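Local coordinates for protein Cap5O (Staphylococcus aureus, PDB 3OJO) that acts as an NAD-dependent UDP-N-acetyl-mannosamine dehydrogenase in capsular polysaccharide biosynthesis, at residues I241-L244 / D245-M249; F338-Y341 / E342-Q346. All blocks are in the same frame, centred on the assembly; numbering follows the deposited sequence.

Contact 1 of 2, residues I241-L244 / D245-M249; sequences INVL and DVIEM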
loop_
_atom_site.group_PDB
_atom_site.type_symbol
_atom_site.label_atom_id
_atom_site.label_comp_id
_atom_site.label_asym_id
_atom_site.label_seq_id
_atom_site.Cartn_x
_atom_site.Cartn_y
_atom_site.Cartn_z
ATOM N N ILE B 241 7.733 -19.108 8.716
ATOM C CA ILE B 241 8.515 -18.053 8.111
ATOM C C ILE B 241 8.420 -16.850 9.074
ATOM O O ILE B 241 7.375 -16.635 9.715
ATOM C CB ILE B 241 8.049 -17.745 6.659
ATOM C CG1 ILE B 241 8.329 -18.959 5.731
ATOM C CG2 ILE B 241 8.731 -16.483 6.100
ATOM C CD1 ILE B 241 7.620 -18.904 4.339
ATOM N N ASN B 242 9.542 -16.123 9.236
ATOM C CA ASN B 242 9.572 -14.943 10.077
ATOM C C ASN B 242 9.047 -13.768 9.240
ATOM O O ASN B 242 9.699 -13.373 8.271
ATOM C CB ASN B 242 11.003 -14.678 10.596
ATOM C CG ASN B 242 11.037 -13.563 11.604
ATOM O OD1 ASN B 242 10.554 -12.440 11.380
ATOM N ND2 ASN B 242 11.545 -13.864 12.760
ATOM N N VAL B 243 7.891 -13.212 9.611
ATOM C CA VAL B 243 7.300 -12.097 8.867
ATOM C C VAL B 243 8.127 -10.800 8.919
ATOM O O VAL B 243 8.276 -10.124 7.892
ATOM C CB VAL B 243 5.788 -11.898 9.155
ATOM C CG1 VAL B 243 5.522 -11.348 10.554
ATOM C CG2 VAL B 243 5.125 -11.028 8.077
ATOM N N LEU B 244 8.740 -10.517 10.092
ATOM C CA LEU B 244 9.516 -9.296 10.317
ATOM C C LEU B 244 10.783 -9.218 9.515
ATOM O O LEU B 244 11.083 -8.168 8.946
ATOM C CB LEU B 244 9.720 -9.020 11.807
ATOM C CG LEU B 244 8.440 -9.001 12.660
ATOM C CD1 LEU B 244 8.770 -8.904 14.108
ATOM C CD2 LEU B 244 7.460 -7.885 12.224
ATOM N N ASP B 245 11.468 -10.361 9.384
ATOM C CA ASP B 245 12.692 -10.551 8.609
ATOM C C ASP B 245 12.430 -10.461 7.126
ATOM O O ASP B 245 13.251 -9.899 6.387
ATOM C CB ASP B 245 13.333 -11.896 8.962
ATOM C CG ASP B 245 13.944 -11.915 10.352
ATOM O OD1 ASP B 245 14.310 -10.833 10.855
ATOM O OD2 ASP B 245 14.081 -13.015 10.924
ATOM N N VAL B 246 11.278 -10.980 6.689
ATOM C CA VAL B 246 10.876 -10.926 5.289
ATOM C C VAL B 246 10.420 -9.508 4.881
ATOM O O VAL B 246 10.779 -9.043 3.790
ATOM C CB VAL B 246 9.873 -12.047 4.951
ATOM C CG1 VAL B 246 9.506 -12.018 3.477
ATOM C CG2 VAL B 246 10.471 -13.409 5.301
ATOM N N ILE B 247 9.666 -8.793 5.759
ATOM C CA ILE B 247 9.279 -7.402 5.451
ATOM C C ILE B 247 10.577 -6.581 5.222
ATOM O O ILE B 247 10.712 -5.941 4.177
ATOM C CB ILE B 247 8.324 -6.780 6.504
ATOM C CG1 ILE B 247 6.941 -7.460 6.446
ATOM C CG2 ILE B 247 8.193 -5.229 6.329
ATOM C CD1 ILE B 247 6.046 -7.216 7.657
ATOM N N GLU B 248 11.560 -6.710 6.142
ATOM C CA GLU B 248 12.877 -6.058 6.102
ATOM C C GLU B 248 13.626 -6.401 4.817
ATOM O O GLU B 248 14.191 -5.517 4.178
ATOM C CB GLU B 248 13.684 -6.417 7.366
ATOM C CG GLU B 248 15.092 -5.839 7.438
ATOM C CD GLU B 248 15.886 -6.247 8.669
ATOM O OE1 GLU B 248 15.890 -7.454 9.013
ATOM O OE2 GLU B 248 16.503 -5.355 9.295
ATOM N N MET B 249 13.558 -7.671 4.408
ATOM C CA MET B 249 14.133 -8.175 3.174
ATOM C C MET B 249 13.464 -7.489 1.960
ATOM O O MET B 249 14.145 -6.778 1.223
ATOM C CB MET B 249 13.982 -9.709 3.130
ATOM C CG MET B 249 14.748 -10.397 1.989
ATOM S SD MET B 249 16.545 -10.145 2.023
ATOM C CE MET B 249 16.964 -10.930 3.634
#
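Asn242 OD1 takes a hydrogen bond from the backbone N of Asp245, 3.0 Å long and close to straight at the hydrogen, while Leu244 N lies 2.9 Å from the same oxygen. The Asp245 donor stands above the plane of the side-chain carbonyl, 46° out of it. Asn242 can bend back to this amide because CG is anti to its own backbone N (chi1 -173°), which swings the carboxamide over the first turn. Asparagine suits the place: its short side chain brings an acceptor to a first-turn amide, that of Asp245, which has no preceding helical carbonyl to bond. This is an N-cap, and it starts helix 243-250 a short turn after the long helix 208-238, within the central domain of the dehydrogenase family. The Asp245 carboxylate lies stacked against the amide of Asn242, the two planes 24° apart and OD2 3.2 Å from CG. An acid in the first turn should also be stabilised by the positive end of the helix dipole.

Just before the cap, Ile241 turns CG2 onto CG2 of Val246, 3.6 Å away, the two branched side chains meeting at a slant. This is a hydrophobic staple, the residue before the N-cap touching the fourth residue after it. Val243 and Ile247, one turn apart, run side by side, with Val243 CG2 3.9 Å from Ile247 CD1. The i to i+4 backbone bonds begin with Val246 N to Asn242 O, 3.3 Å, and continue with Ile247 N to Val243 O, 2.9 Å. Compact aliphatic side chains suit this buried side, packed from two directions: Val243 meets Thr233 and Cys236 of helix 208-238, and both Val243 and Val246 touch Met217 of the second subunit.

Contact 2 of 2, residues F338-Y341 / E342-Q346; sequences FDIY and ELLNQ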
loop_
_atom_site.group_PDB
_atom_site.type_symbol
_atom_site.label_atom_id
_atom_site.label_comp_id
_atom_site.label_asym_id
_atom_site.label_seq_id
_atom_site.Cartn_x
_atom_site.Cartn_y
_atom_site.Cartn_z
ATOM N N PHE B 338 -7.863 -2.907 23.643
ATOM C CA PHE B 338 -8.984 -3.016 24.566
ATOM C C PHE B 338 -9.905 -4.106 24.100
ATOM O O PHE B 338 -10.431 -4.833 24.936
ATOM C CB PHE B 338 -9.757 -1.694 24.716
ATOM C CG PHE B 338 -10.745 -1.794 25.849
ATOM C CD1 PHE B 338 -10.344 -1.582 27.163
ATOM C CD2 PHE B 338 -12.054 -2.198 25.618
ATOM C CE1 PHE B 338 -11.246 -1.714 28.218
ATOM C CE2 PHE B 338 -12.944 -2.375 26.682
ATOM C CZ PHE B 338 -12.533 -2.122 27.971
ATOM N N ASP B 339 -10.115 -4.222 22.770
ATOM C CA ASP B 339 -10.947 -5.269 22.173
ATOM C C ASP B 339 -10.475 -6.666 22.544
ATOM O O ASP B 339 -11.298 -7.518 22.886
ATOM C CB ASP B 339 -11.031 -5.082 20.663
ATOM C CG ASP B 339 -11.956 -3.946 20.276
ATOM O OD1 ASP B 339 -12.238 -3.794 19.060
ATOM O OD2 ASP B 339 -12.425 -3.223 21.188
ATOM N N ILE B 340 -9.137 -6.850 22.604
ATOM C CA ILE B 340 -8.481 -8.105 22.987
ATOM C C ILE B 340 -8.730 -8.377 24.464
ATOM O O ILE B 340 -9.150 -9.481 24.807
ATOM C CB ILE B 340 -6.964 -8.141 22.590
ATOM C CG1 ILE B 340 -6.804 -8.118 21.048
ATOM C CG2 ILE B 340 -6.261 -9.371 23.162
ATOM C CD1 ILE B 340 -5.542 -7.554 20.505
ATOM N N TYR B 341 -8.490 -7.364 25.326
ATOM C CA TYR B 341 -8.664 -7.433 26.786
ATOM C C TYR B 341 -10.072 -7.898 27.155
ATOM O O TYR B 341 -10.225 -8.817 27.937
ATOM C CB TYR B 341 -8.337 -6.066 27.434
ATOM C CG TYR B 341 -8.833 -5.901 28.857
ATOM C CD1 TYR B 341 -8.150 -6.480 29.925
ATOM C CD2 TYR B 341 -10.009 -5.199 29.133
ATOM C CE1 TYR B 341 -8.622 -6.360 31.234
ATOM C CE2 TYR B 341 -10.489 -5.075 30.435
ATOM C CZ TYR B 341 -9.787 -5.647 31.482
ATOM O OH TYR B 341 -10.253 -5.512 32.759
ATOM N N GLU B 342 -11.068 -7.266 26.566
ATOM C CA GLU B 342 -12.485 -7.521 26.728
ATOM C C GLU B 342 -12.858 -8.956 26.257
ATOM O O GLU B 342 -13.690 -9.600 26.897
ATOM C CB GLU B 342 -13.232 -6.426 25.942
ATOM C CG GLU B 342 -14.743 -6.526 25.845
ATOM C CD GLU B 342 -15.395 -5.553 24.872
ATOM O OE1 GLU B 342 -14.666 -4.800 24.180
ATOM O OE2 GLU B 342 -16.649 -5.539 24.813
ATOM N N LEU B 343 -12.252 -9.437 25.142
ATOM C CA LEU B 343 -12.459 -10.779 24.575
ATOM C C LEU B 343 -11.831 -11.799 25.491
ATOM O O LEU B 343 -12.416 -12.859 25.723
ATOM C CB LEU B 343 -11.824 -10.921 23.166
ATOM C CG LEU B 343 -12.601 -10.362 21.973
ATOM C CD1 LEU B 343 -11.711 -10.295 20.744
ATOM C CD2 LEU B 343 -13.865 -11.160 21.700
ATOM N N LEU B 344 -10.642 -11.482 25.996
ATOM C CA LEU B 344 -9.929 -12.341 26.924
ATOM C C LEU B 344 -10.695 -12.415 28.260
ATOM O O LEU B 344 -10.789 -13.495 28.853
ATOM C CB LEU B 344 -8.486 -11.847 27.137
ATOM C CG LEU B 344 -7.455 -12.127 26.052
ATOM C CD1 LEU B 344 -6.089 -11.727 26.524
ATOM C CD2 LEU B 344 -7.442 -13.591 25.624
ATOM N N ASN B 345 -11.252 -11.269 28.719
ATOM C CA ASN B 345 -12.042 -11.178 29.947
ATOM C C ASN B 345 -13.302 -12.035 29.816
ATOM O O ASN B 345 -13.601 -12.802 30.733
ATOM C CB ASN B 345 -12.406 -9.725 30.274
ATOM C CG ASN B 345 -12.863 -9.520 31.698
ATOM O OD1 ASN B 345 -13.965 -9.916 32.093
ATOM N ND2 ASN B 345 -12.017 -8.902 32.500
ATOM N N GLN B 346 -14.012 -11.927 28.670
ATOM C CA GLN B 346 -15.209 -12.705 28.358
ATOM C C GLN B 346 -14.888 -14.206 28.344
ATOM O O GLN B 346 -15.642 -15.002 28.913
ATOM C CB GLN B 346 -15.786 -12.264 27.008
ATOM C CG GLN B 346 -16.959 -13.111 26.564
ATOM C CD GLN B 346 -18.064 -12.332 25.908
ATOM O OE1 GLN B 346 -17.847 -11.589 24.947
ATOM N NE2 GLN B 346 -19.275 -12.539 26.398
#
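Tyr341 and Asn345 lie one turn apart and run side by side in the same direction, the phenol ring and the amide inclined at 60°. Tyr341 OH and Asn345 ND2 come to 3.8 Å, a loose approach in which the amide meets the far end of the ring obliquely. Both groups leave the helix with CG anti to the backbone N, which accounts for their shared heading. Tyrosine suits a buried position like this one, as its broad ring can cover Val352 and Ala354 of the neighbouring strand.

On another face, Ile340 and Leu344 also run alongside each other, with Ile340 CG2 4.1 Å from Leu344 CD1; their backbones are joined by the bond from Leu344 N to Ile340 O, 2.8 Å. Leu344 reaches Val318 and Val320 of strand 317-321, whereas Ile340 packs on Pro299, Val302 and Val303 of helix 286-312. These branched aliphatic residues join helix 336-346, the crossover of a beta-alpha-beta unit between strands 317-321 and 351-355, to the parallel sheet of the UDP-binding domain and to helix 286-312.

Phe338 and Glu342 meet at a slant, ring and carboxylate planes 53° apart, and the nearest pair is Phe338 CE2 and Glu342 OE1 at 3.9 Å. The main chain supports this spacing, with Glu342 N bonded to Phe338 O at 3.0 Å. Glutamate is at home here because its extended chain carries the charge along the solvent-facing flank of an amphipathic helix. Asp339 points its carboxylate the same way, OD2 4.1 Å from Glu342 OE1 with the two planes 70° apart. Two acids held so close would probably repel, and their proximity may raise the proton affinity of one of them.

Following the chain from the N terminus, 241-249 comes first and 338-346 second; the two are in series, and neither nests in nor crosses the other. Each is local, contact 1 at the start of a helix and contact 2 within one, and so closes no long loop. Contact 1 starts helix 243-250 beside helix 208-238 of the central domain, at a place also touched by the second subunit. After helix 286-312 and strand 317-321, contact 2 lies on the crossover helix of the UDP-binding domain. Their centres are 29 Å apart and their nearest atoms about 15 Å, without touching. One bears on the subunit interface, the other on the parallel sheet.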